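Local coordinates for bacteriocin immunity protein (Pseudomonas aeruginosa, PDB 4UHP) that probably binds and neutralises the nuclease domain of its cognate pyocin, pyocin AP41, protecting the producing cell from its own toxin, at residues E33-K36 against R37-L41; K43-E46 against E47-H51. All blocks are in the same frame, centred on the assembly; numbering follows the deposited sequence.

Contact 1: residues E33-K36 against R37-L41; sequences ELEK and RMDKL
In the N-terminal half of helix 31-49, on the face turned to the pyocin DNase, Glu-35 and Asp-39 sit one turn apart and present their carboxylates to the partner protein. Four successive i to i+4 backbone bonds carry the helix through this turn: Arg-37 N to Glu-33 O, Met-38 N to Leu-34 O at 3.0 Å, Asp-39 N to Glu-35 O at 2.7 Å, and Lys-40 N to Lys-36 O. Asp-39 folds back along the helix, CG anti to its own carbonyl carbon (chi1 -76°), which brings OD1 to 2.8 Å from Glu-35 O. Both atoms are acceptors and form no bond. Glu-35 instead reaches outward with an extended chain, its CG 3.8 Å from Asp-39 OD1 and the two carboxylate planes turned 71° apart. Glu-35 OE2 and Asp-39 OD1 stay 4.8 Å apart. Both residues are salt-bridged to basic side chains of the DNase chain, which probably offset their like charges. Lys-36 NZ lies 4.4 Å from Asp-39 OD2, beyond salt-bridge range. On a neighbouring flank, Leu-34 and Met-38 run side by side, CD1 of Leu-34 being 4.1 Å from CG of Met-38. The same CG rests 3.2 Å from Leu-34 O, and Met-38 also packs on Phe-22 and on an aromatic side chain of the DNase. Arg-37 extends away, its NE in a salt bridge with Glu-21. The pattern is a pair of helix carboxylates meeting basic side chains of the partner, as in complexes of colicin immunity proteins with their DNases.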
ATOM      1  N   GLU D  33       8.779  -7.107   9.706  1.00 40.14           N
ATOM      2  CA  GLU D  33       9.647  -7.992   8.933  1.00 39.75           C
ATOM      3  C   GLU D  33       8.996  -8.397   7.619  1.00 40.04           C
ATOM      4  O   GLU D  33       9.670  -8.523   6.594  1.00 38.77           O
ATOM      5  CB  GLU D  33      10.008  -9.240   9.737  1.00 43.65           C
ATOM      6  CG  GLU D  33      11.015  -8.988  10.841  1.00 52.51           C
ATOM      7  CD  GLU D  33      11.622 -10.267  11.374  1.00 61.02           C
ATOM      8  OE1 GLU D  33      11.039 -11.349  11.144  1.00 62.03           O
ATOM      9  OE2 GLU D  33      12.687 -10.191  12.019  1.00 67.66           O
ATOM     10  N   LEU D  34       7.686  -8.611   7.657  1.00 34.99           N
ATOM     11  CA  LEU D  34       6.939  -8.942   6.454  1.00 35.95           C
ATOM     12  C   LEU D  34       6.961  -7.760   5.498  1.00 34.62           C
ATOM     13  O   LEU D  34       7.160  -7.923   4.294  1.00 30.82           O
ATOM     14  CB  LEU D  34       5.500  -9.328   6.793  1.00 33.02           C
ATOM     15  CG  LEU D  34       4.576  -9.595   5.603  1.00 37.52           C
ATOM     16  CD1 LEU D  34       5.122 -10.721   4.737  1.00 29.62           C
ATOM     17  CD2 LEU D  34       3.168  -9.917   6.079  1.00 32.80           C
ATOM     18  N   GLU D  35       6.775  -6.567   6.049  1.00 35.34           N
ATOM     19  CA  GLU D  35       6.705  -5.360   5.237  1.00 33.79           C
ATOM     20  C   GLU D  35       8.030  -5.069   4.544  1.00 31.15           C
ATOM     21  O   GLU D  35       8.051  -4.658   3.386  1.00 29.06           O
ATOM     22  CB  GLU D  35       6.286  -4.161   6.087  1.00 33.35           C
ATOM     23  CG  GLU D  35       5.969  -2.927   5.266  1.00 40.04           C
ATOM     24  CD  GLU D  35       5.059  -1.962   5.992  1.00 40.51           C
ATOM     25  OE1 GLU D  35       4.932  -2.077   7.230  1.00 44.95           O
ATOM     26  OE2 GLU D  35       4.461  -1.094   5.323  1.00 36.40           O
ATOM     27  N   LYS D  36       9.136  -5.283   5.251  1.00 32.58           N
ATOM     28  CA  LYS D  36      10.450  -5.027   4.672  1.00 36.61           C
ATOM     29  C   LYS D  36      10.793  -6.054   3.593  1.00 34.92           C
ATOM     30  O   LYS D  36      11.544  -5.756   2.664  1.00 38.25           O
ATOM     31  CB  LYS D  36      11.526  -5.011   5.759  1.00 43.99           C
ATOM     32  CG  LYS D  36      11.341  -3.903   6.786  1.00 58.27           C
ATOM     33  CD  LYS D  36      12.646  -3.176   7.068  1.00 69.09           C
ATOM     34  CE  LYS D  36      12.432  -1.671   7.164  1.00 73.93           C
ATOM     35  NZ  LYS D  36      12.592  -1.000   5.844  1.00 74.93           N
ATOM     36  N   ARG D  37      10.241  -7.258   3.709  1.00 30.51           N
ATOM     37  CA  ARG D  37      10.403  -8.250   2.652  1.00 32.25           C
ATOM     38  C   ARG D  37       9.594  -7.852   1.423  1.00 32.64           C
ATOM     39  O   ARG D  37      10.084  -7.928   0.296  1.00 26.96           O
ATOM     40  CB  ARG D  37       9.984  -9.646   3.121  1.00 33.94           C
ATOM     41  CG  ARG D  37       9.828 -10.629   1.966  1.00 35.71           C
ATOM     42  CD  ARG D  37       9.802 -12.079   2.413  1.00 36.77           C
ATOM     43  NE  ARG D  37       9.691 -12.970   1.260  1.00 38.93           N
ATOM     44  CZ  ARG D  37      10.724 -13.395   0.540  1.00 42.40           C
ATOM     45  NH1 ARG D  37      11.957 -13.023   0.859  1.00 47.27           N
ATOM     46  NH2 ARG D  37      10.527 -14.196  -0.497  1.00 40.15           N
ATOM     47  N   MET D  38       8.354  -7.427   1.638  1.00 25.28           N
ATOM     48  CA  MET D  38       7.510  -7.008   0.527  1.00 23.29           C
ATOM     49  C   MET D  38       8.064  -5.734  -0.109  1.00 28.99           C
ATOM     50  O   MET D  38       7.988  -5.559  -1.326  1.00 27.04           O
ATOM     51  CB  MET D  38       6.066  -6.810   0.990  1.00 28.71           C
ATOM     52  CG  MET D  38       5.433  -8.061   1.587  1.00 23.79           C
ATOM     53  SD  MET D  38       5.692  -9.550   0.588  1.00 26.07           S
ATOM     54  CE  MET D  38       4.873  -9.088  -0.935  1.00 24.49           C
ATOM     55  N   ASP D  39       8.633  -4.853   0.714  1.00 25.67           N
ATOM     56  CA  ASP D  39       9.333  -3.675   0.208  1.00 26.93           C
ATOM     57  C   ASP D  39      10.424  -4.096  -0.775  1.00 28.97           C
ATOM     58  O   ASP D  39      10.540  -3.539  -1.867  1.00 26.68           O
ATOM     59  CB  ASP D  39       9.946  -2.865   1.356  1.00 30.05           C
ATOM     60  CG  ASP D  39       8.913  -2.045   2.115  1.00 30.85           C
ATOM     61  OD1 ASP D  39       7.703  -2.276   1.922  1.00 29.16           O
ATOM     62  OD2 ASP D  39       9.312  -1.172   2.916  1.00 34.61           O
ATOM     63  N   LYS D  40      11.211  -5.093  -0.378  1.00 27.79           N
ATOM     64  CA  LYS D  40      12.297  -5.597  -1.209  1.00 31.69           C
ATOM     65  C   LYS D  40      11.783  -6.215  -2.509  1.00 28.68           C
ATOM     66  O   LYS D  40      12.384  -6.036  -3.568  1.00 27.50           O
ATOM     67  CB  LYS D  40      13.123  -6.631  -0.440  1.00 34.93           C
ATOM     68  CG  LYS D  40      14.281  -7.207  -1.240  1.00 44.09           C
ATOM     69  CD  LYS D  40      14.903  -8.411  -0.551  1.00 47.87           C
ATOM     70  CE  LYS D  40      15.987  -9.033  -1.418  1.00 52.74           C
ATOM     71  NZ  LYS D  40      16.567 -10.254  -0.796  1.00 60.50           N
ATOM     72  N   LEU D  41      10.675  -6.944  -2.419  1.00 23.87           N
ATOM     73  CA  LEU D  41      10.116  -7.626  -3.585  1.00 27.24           C
ATOM     74  C   LEU D  41       9.546  -6.634  -4.595  1.00 23.49           C
ATOM     75  O   LEU D  41       9.702  -6.810  -5.804  1.00 25.16           O
ATOM     76  CB  LEU D  41       9.036  -8.622  -3.159  1.00 25.24           C
ATOM     77  CG  LEU D  41       9.503  -9.825  -2.335  1.00 26.98           C
ATOM     78  CD1 LEU D  41       8.342 -10.769  -2.071  1.00 29.64           C
ATOM     79  CD2 LEU D  41      10.642 -10.550  -3.034  1.00 28.19           C
TER

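Contact 2: residues K43-E46 against E47-H51; sequences KHFE and EVTSH
Three backbone i to i+4 bonds, Glu-47 N to Lys-43 O, Val-48 N to His-44 O and Thr-49 N to Phe-45 O, lead into the last turn of helix 31-49, and a fourth, Ser-50 N to Glu-46 O (3.2 Å), reaches the residue where phi turns positive (58°). Phe-45 O is gripped twice: Thr-49 N and Thr-49 OG1, the latter at 2.9 Å, approach from opposite faces of its carbonyl plane. With OG1 between its own N and carbonyl carbon (chi1 67°), Thr-49 also swings CG2 over the Phe-45 ring, a CH-pi contact 4.1 Å from the centroid and 12° off the normal. The hydroxyl then accepts from His-51 N at 3.2 Å, forming an ST turn that leads the chain off the helix end. Here Phe-45 enters the core of the small helical fold, packing on Ile-19, Ile-71 and Val-75, while His-51 NE2 is hydrogen-bonded to Glu-74 and its ring meets Trp-78. Val-48 covers one face of the His-44 ring, CG1 touching CE1 at 3.4 Å and CG2 farther off, toward the rim; His-44 NE2 is hydrogen-bonded to Tyr-10 OH. A water donates to both Glu-46 O and His-51 O (2.6 Å), bridging the final turn to the exit loop. Lys-43 NZ has its main partner in an acidic side chain of the DNase chain; its salt bridge with Glu-46 OE1 includes a weak hydrogen bond.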
ATOM      1  N   LYS D  43      10.465  -3.398  -5.057  1.00 34.77           N
ATOM      2  CA  LYS D  43      11.515  -2.636  -5.712  1.00 31.98           C
ATOM      3  C   LYS D  43      12.323  -3.536  -6.636  1.00 28.23           C
ATOM      4  O   LYS D  43      12.848  -3.081  -7.648  1.00 32.76           O
ATOM      5  CB  LYS D  43      12.412  -1.952  -4.677  1.00 43.20           C
ATOM      6  CG  LYS D  43      11.652  -0.978  -3.776  1.00 49.34           C
ATOM      7  CD  LYS D  43      10.610  -0.195  -4.578  1.00 52.86           C
ATOM      8  CE  LYS D  43      10.137   1.057  -3.856  1.00 58.56           C
ATOM      9  NZ  LYS D  43       9.986   2.201  -4.798  1.00 61.96           N
ATOM     10  N   HIS D  44      12.401  -4.817  -6.294  1.00 26.33           N
ATOM     11  CA  HIS D  44      13.032  -5.797  -7.171  1.00 29.88           C
ATOM     12  C   HIS D  44      12.198  -6.006  -8.432  1.00 24.44           C
ATOM     13  O   HIS D  44      12.736  -6.090  -9.535  1.00 29.19           O
ATOM     14  CB  HIS D  44      13.228  -7.129  -6.448  1.00 32.02           C
ATOM     15  CG  HIS D  44      13.744  -8.221  -7.330  1.00 35.17           C
ATOM     16  ND1 HIS D  44      15.042  -8.252  -7.794  1.00 37.33           N
ATOM     17  CD2 HIS D  44      13.135  -9.318  -7.838  1.00 33.78           C
ATOM     18  CE1 HIS D  44      15.211  -9.326  -8.546  1.00 36.88           C
ATOM     19  NE2 HIS D  44      14.069  -9.988  -8.592  1.00 35.48           N
ATOM     20  N   PHE D  45      10.883  -6.098  -8.251  1.00 23.11           N
ATOM     21  CA  PHE D  45       9.944  -6.214  -9.362  1.00 21.68           C
ATOM     22  C   PHE D  45      10.135  -5.070 -10.351  1.00 22.41           C
ATOM     23  O   PHE D  45      10.296  -5.290 -11.552  1.00 21.16           O
ATOM     24  CB  PHE D  45       8.500  -6.232  -8.844  1.00 19.40           C
ATOM     25  CG  PHE D  45       7.460  -6.263  -9.931  1.00 19.58           C
ATOM     26  CD1 PHE D  45       6.998  -7.471 -10.430  1.00 21.14           C
ATOM     27  CD2 PHE D  45       6.940  -5.087 -10.451  1.00 21.01           C
ATOM     28  CE1 PHE D  45       6.041  -7.507 -11.428  1.00 18.30           C
ATOM     29  CE2 PHE D  45       5.987  -5.115 -11.454  1.00 20.27           C
ATOM     30  CZ  PHE D  45       5.536  -6.329 -11.941  1.00 15.25           C
ATOM     31  N   GLU D  46      10.119  -3.846  -9.834  1.00 23.43           N
ATOM     32  CA  GLU D  46      10.286  -2.656 -10.663  1.00 28.41           C
ATOM     33  C   GLU D  46      11.640  -2.636 -11.365  1.00 30.49           C
ATOM     34  O   GLU D  46      11.761  -2.176 -12.502  1.00 29.91           O
ATOM     35  CB  GLU D  46      10.119  -1.396  -9.813  1.00 27.98           C
ATOM     36  CG  GLU D  46       8.791  -1.336  -9.087  1.00 24.31           C
ATOM     37  CD  GLU D  46       8.672  -0.146  -8.159  1.00 29.96           C
ATOM     38  OE1 GLU D  46       9.711   0.450  -7.798  1.00 33.11           O
ATOM     39  OE2 GLU D  46       7.529   0.189  -7.790  1.00 31.15           O
ATOM     40  N   GLU D  47      12.656  -3.144 -10.679  1.00 31.64           N
ATOM     41  CA  GLU D  47      14.014  -3.138 -11.206  1.00 38.01           C
ATOM     42  C   GLU D  47      14.175  -4.068 -12.406  1.00 37.09           C
ATOM     43  O   GLU D  47      14.693  -3.661 -13.445  1.00 34.39           O
ATOM     44  CB  GLU D  47      15.005  -3.532 -10.110  1.00 43.69           C
ATOM     45  CG  GLU D  47      16.439  -3.681 -10.591  1.00 56.49           C
ATOM     46  CD  GLU D  47      17.375  -4.128  -9.487  1.00 63.78           C
ATOM     47  OE1 GLU D  47      16.976  -4.058  -8.306  1.00 64.54           O
ATOM     48  OE2 GLU D  47      18.508  -4.552  -9.799  1.00 69.36           O
ATOM     49  N   VAL D  48      13.728  -5.312 -12.264  1.00 29.30           N
ATOM     50  CA  VAL D  48      13.996  -6.325 -13.283  1.00 32.56           C
ATOM     51  C   VAL D  48      13.028  -6.265 -14.466  1.00 27.61           C
ATOM     52  O   VAL D  48      13.384  -6.664 -15.573  1.00 30.22           O
ATOM     53  CB  VAL D  48      13.962  -7.750 -12.688  1.00 28.76           C
ATOM     54  CG1 VAL D  48      15.078  -7.925 -11.673  1.00 35.63           C
ATOM     55  CG2 VAL D  48      12.608  -8.045 -12.060  1.00 24.79           C
ATOM     56  N   THR D  49      11.812  -5.772 -14.241  1.00 24.65           N
ATOM     57  CA  THR D  49      10.834  -5.691 -15.325  1.00 26.57           C
ATOM     58  C   THR D  49      10.995  -4.408 -16.130  1.00 27.61           C
ATOM     59  O   THR D  49      10.681  -4.373 -17.322  1.00 25.06           O
ATOM     60  CB  THR D  49       9.381  -5.752 -14.804  1.00 22.49           C
ATOM     61  OG1 THR D  49       9.093  -4.574 -14.037  1.00 21.49           O
ATOM     62  CG2 THR D  49       9.160  -6.999 -13.951  1.00 19.87           C
ATOM     63  N   SER D  50      11.472  -3.358 -15.462  1.00 27.24           N
ATOM     64  CA  SER D  50      11.591  -2.022 -16.050  1.00 29.34           C
ATOM     65  C   SER D  50      10.251  -1.482 -16.556  1.00 25.36           C
ATOM     66  O   SER D  50      10.218  -0.594 -17.406  1.00 29.75           O
ATOM     67  CB  SER D  50      12.618  -2.018 -17.191  1.00 29.50           C
ATOM     68  OG  SER D  50      13.940  -2.180 -16.702  1.00 33.25           O
ATOM     69  N   HIS D  51       9.150  -2.008 -16.025  1.00 23.65           N
ATOM     70  CA  HIS D  51       7.816  -1.581 -16.439  1.00 23.82           C
ATOM     71  C   HIS D  51       7.563  -0.134 -16.013  1.00 28.31           C
ATOM     72  O   HIS D  51       7.897   0.248 -14.891  1.00 29.15           O
ATOM     73  CB  HIS D  51       6.748  -2.512 -15.850  1.00 21.06           C
ATOM     74  CG  HIS D  51       5.460  -2.519 -16.615  1.00 21.12           C
ATOM     75  ND1 HIS D  51       4.518  -1.520 -16.501  1.00 19.67           N
ATOM     76  CD2 HIS D  51       4.957  -3.409 -17.503  1.00 25.28           C
ATOM     77  CE1 HIS D  51       3.492  -1.790 -17.289  1.00 20.05           C
ATOM     78  NE2 HIS D  51       3.732  -2.933 -17.906  1.00 28.63           N
TER
HETATM   79  O   HOH W   1       9.491  -0.724 -13.130  1.00 22.48           O

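After helix 12-19 and the loop that follows it, the chain enters helix 31-49, which holds both contacts in series, their centres 15 Å apart. Contact 1 is complete before contact 2 begins; the two neither nest nor cross, and neither closes a long loop. The early turns in contact 1 lie at the periphery of the chain, where they touch Phe-22, Ser-27 and Leu-29 of the preceding loop and also the DNase. Contact 2 is nearer the centre, where the helix ends among helices 12-19, 56-59 and 68-81 and the chain turns off toward helix 56-59. The helix thus runs from the DNase-facing surface into the core, and Lys-43 of contact 2 still reaches the DNase.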